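Local coordinates for OmpA family protein (Klebsiella pneumoniae subsp. pneumoniae, PDB 7RJJ), which probably anchors the outer membrane to the cell wall through its peptidoglycan-binding OmpA-like domain, the part crystallised here with D-alanine, at residues L9-L14 with R111-L116. Sequence-based numbering, arbitrary orientation.
Sequences LDSMSL and RVEISL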
ATOM      1  N   LEU A   9       2.821   2.240   9.019  1.00 20.36           N
ATOM      2  CA  LEU A   9       2.905   3.605   8.452  1.00 21.03           C
ATOM      3  C   LEU A   9       1.481   4.099   8.215  1.00 21.16           C
ATOM      4  O   LEU A   9       0.577   3.280   8.285  1.00 20.52           O
ATOM      5  CB  LEU A   9       3.729   3.581   7.165  1.00 19.55           C
ATOM      6  CG  LEU A   9       5.118   2.961   7.304  1.00 19.57           C
ATOM      7  CD1 LEU A   9       5.926   3.170   6.035  1.00 19.35           C
ATOM      8  CD2 LEU A   9       5.848   3.531   8.507  1.00 22.00           C
ATOM      9  N   ASP A  10       1.290   5.401   8.016  1.00 23.38           N
ATOM     10  CA  ASP A  10      -0.086   5.904   7.768  1.00 24.77           C
ATOM     11  C   ASP A  10      -0.593   5.351   6.431  1.00 22.69           C
ATOM     12  O   ASP A  10       0.226   5.183   5.520  1.00 21.48           O
ATOM     13  CB  ASP A  10      -0.139   7.431   7.791  1.00 27.96           C
ATOM     14  CG  ASP A  10       0.045   8.028   9.174  1.00 31.18           C
ATOM     15  OD1 ASP A  10       0.985   7.616   9.874  1.00 33.82           O
ATOM     16  OD2 ASP A  10      -0.798   8.849   9.560  1.00 35.48           O
ATOM     17  N   SER A  11      -1.902   5.090   6.342  1.00 23.14           N
ATOM     18  CA  SER A  11      -2.567   4.604   5.106  1.00 21.39           C
ATOM     19  C   SER A  11      -2.367   5.620   3.986  1.00 20.54           C
ATOM     20  O   SER A  11      -2.276   6.814   4.260  1.00 20.94           O
ATOM     21  CB  SER A  11      -4.041   4.393   5.351  1.00 23.90           C
ATOM     22  OG  SER A  11      -4.648   3.785   4.222  1.00 24.88           O
HETATM   23  N   MSE A  12      -2.357   5.147   2.735  1.00 18.58           N
HETATM   24  CA  MSE A  12      -2.171   6.005   1.573  1.00 18.87           C
HETATM   25  C   MSE A  12      -3.257   5.711   0.536  1.00 18.73           C
HETATM   26  O   MSE A  12      -3.188   4.708  -0.171  1.00 17.93           O
HETATM   27  CB  MSE A  12      -0.781   5.780   0.957  1.00 18.75           C
HETATM   28  CG  MSE A  12       0.376   6.355   1.769  1.00 19.53           C
HETATM   29 SE   MSE A  12       2.106   6.056   0.866  0.80 19.21          SE
HETATM   30  CE  MSE A  12       2.079   4.112   0.679  1.00 16.61           C
ATOM     31  N   SER A  13      -4.277   6.580   0.482  1.00 19.62           N
ATOM     32  CA  SER A  13      -5.373   6.467  -0.468  1.00 20.22           C
ATOM     33  C   SER A  13      -4.952   7.154  -1.775  1.00 20.94           C
ATOM     34  O   SER A  13      -5.331   8.341  -1.980  1.00 22.64           O
ATOM     35  CB  SER A  13      -6.627   7.068   0.122  1.00 22.09           C
ATOM     36  OG  SER A  13      -6.950   6.424   1.354  1.00 21.71           O
ATOM     37  N   LEU A  14      -4.264   6.417  -2.647  1.00 19.93           N
ATOM     38  CA  LEU A  14      -3.628   6.968  -3.878  1.00 21.00           C
ATOM     39  C   LEU A  14      -4.274   6.427  -5.155  1.00 21.62           C
ATOM     40  O   LEU A  14      -3.577   6.479  -6.200  1.00 22.36           O
ATOM     41  CB  LEU A  14      -2.152   6.532  -3.900  1.00 19.85           C
ATOM     42  CG  LEU A  14      -1.343   6.724  -2.622  1.00 19.35           C
ATOM     43  CD1 LEU A  14       0.059   6.138  -2.786  1.00 18.71           C
ATOM     44  CD2 LEU A  14      -1.271   8.181  -2.225  1.00 21.01           C
ATOM     45  N   ARG A 111      -6.649   1.952  -1.254  1.00 14.89           N
ATOM     46  CA  ARG A 111      -5.410   2.428  -0.610  1.00 14.85           C
ATOM     47  C   ARG A 111      -4.373   1.317  -0.438  1.00 13.62           C
ATOM     48  O   ARG A 111      -4.659   0.139  -0.733  1.00 13.26           O
ATOM     49  CB  ARG A 111      -5.817   2.917   0.780  1.00 15.53           C
ATOM     50  CG  ARG A 111      -6.154   1.774   1.727  1.00 15.33           C
ATOM     51  CD  ARG A 111      -6.887   2.210   2.978  1.00 16.61           C
ATOM     52  NE  ARG A 111      -6.883   1.147   3.978  1.00 16.95           N
ATOM     53  CZ  ARG A 111      -7.757   0.153   4.034  1.00 17.86           C
ATOM     54  NH1 ARG A 111      -8.731   0.061   3.139  1.00 18.66           N
ATOM     55  NH2 ARG A 111      -7.651  -0.758   4.987  1.00 18.08           N
ATOM     56  N   VAL A 112      -3.206   1.713   0.048  1.00 13.57           N
ATOM     57  CA  VAL A 112      -2.121   0.766   0.418  1.00 12.83           C
ATOM     58  C   VAL A 112      -1.682   1.104   1.848  1.00 13.44           C
ATOM     59  O   VAL A 112      -1.642   2.302   2.197  1.00 14.51           O
ATOM     60  CB  VAL A 112      -0.956   0.815  -0.586  1.00 12.89           C
ATOM     61  CG1 VAL A 112       0.342   0.313   0.025  1.00 12.35           C
ATOM     62  CG2 VAL A 112      -1.294   0.079  -1.872  1.00 13.04           C
ATOM     63  N   GLU A 113      -1.432   0.066   2.642  1.00 13.95           N
ATOM     64  CA  GLU A 113      -0.956   0.139   4.042  1.00 15.47           C
ATOM     65  C   GLU A 113       0.435  -0.504   4.073  1.00 14.17           C
ATOM     66  O   GLU A 113       0.614  -1.529   3.372  1.00 13.92           O
ATOM     67  CB  GLU A 113      -1.888  -0.647   4.969  1.00 17.89           C
ATOM     68  CG  GLU A 113      -3.335  -0.181   4.982  1.00 20.97           C
ATOM     69  CD  GLU A 113      -3.624   1.097   5.747  1.00 25.27           C
ATOM     70  OE1 GLU A 113      -2.660   1.704   6.296  1.00 28.24           O
ATOM     71  OE2 GLU A 113      -4.826   1.473   5.826  1.00 29.86           O
ATOM     72  N   ILE A 114       1.378   0.092   4.796  1.00 13.86           N
ATOM     73  CA  ILE A 114       2.754  -0.474   4.902  1.00 13.57           C
ATOM     74  C   ILE A 114       3.038  -0.785   6.374  1.00 13.90           C
ATOM     75  O   ILE A 114       2.737   0.065   7.249  1.00 14.58           O
ATOM     76  CB  ILE A 114       3.802   0.476   4.286  1.00 14.19           C
ATOM     77  CG1 ILE A 114       3.560   0.677   2.787  1.00 13.96           C
ATOM     78  CG2 ILE A 114       5.216  -0.025   4.554  1.00 14.62           C
ATOM     79  CD1 ILE A 114       4.441   1.722   2.143  1.00 15.26           C
ATOM     80  N   SER A 115       3.535  -1.994   6.631  1.00 13.43           N
ATOM     81  CA  SER A 115       3.943  -2.391   7.999  1.00 14.48           C
ATOM     82  C   SER A 115       5.421  -2.779   7.941  1.00 14.56           C
ATOM     83  O   SER A 115       5.788  -3.503   6.989  1.00 14.11           O
ATOM     84  CB  SER A 115       3.117  -3.523   8.521  1.00 14.78           C
ATOM     85  OG  SER A 115       1.750  -3.166   8.591  1.00 15.12           O
ATOM     86  N   LEU A 116       6.234  -2.287   8.877  1.00 15.61           N
ATOM     87  CA  LEU A 116       7.681  -2.652   8.898  1.00 16.08           C
ATOM     88  C   LEU A 116       7.870  -3.743   9.961  1.00 17.08           C
ATOM     89  O   LEU A 116       7.486  -3.529  11.122  1.00 18.28           O
ATOM     90  CB  LEU A 116       8.516  -1.397   9.144  1.00 17.35           C
ATOM     91  CG  LEU A 116       8.177  -0.205   8.245  1.00 16.97           C
ATOM     92  CD1 LEU A 116       9.028   1.005   8.594  1.00 18.94           C
ATOM     93  CD2 LEU A 116       8.335  -0.558   6.779  1.00 15.53           C
TER
HETATM   94  O   HOH W   1       1.263   3.223   3.858  1.00 27.22           O
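Met-12 and Val-112 pair through their backbones as an antiparallel hydrogen-bonded couple: Met-12 N donates a hydrogen bond to Val-112 O at 3.0 Å, and Val-112 N returns one to Met-12 O. A third backbone bond runs from Leu-9 N to Ile-114 O (2.8 Å, nearly straight at 169°). Between these bonds a water links the two chains, donating to Asp-10 O and, weakly, to Val-112 O.

In the OmpA-like fold, strand 112-117 lies between strands 7-8 and 43-49 of the mixed sheet; residues 9-14 continue the short edge strand 7-8 as an irregular chain antiparallel to strand 112-117.

Apolar side chains fill the side facing helices 27-38 and 57-77, where beta-branched Val-112 and Ile-114 suit an extended strand. The flexible selenomethionine Met-12 bends at its last torsion (-57°), bringing CE to 3.7 Å from Ile-114 CD1, while the branched Leu-9 lays CD1 against Ile-114 CG2 at 3.6 Å and turns CD2 to Leu-116 CD1.

The other side is polar. Within 111-116, Arg-111 NE and Glu-113 OE2 form a salt bridge of 2.8 Å, in the guanidinium plane, the opposite charges probably balancing; Glu-113 folds back at chi2 (-76°) to reach it. From 9-14 the small Ser-11 fits alongside this carboxylate, its OG 2.8 Å from Glu-113 OE2 in at most a weak bond. Arg-95 O and Asn-109 O hold the remaining guanidinium nitrogens.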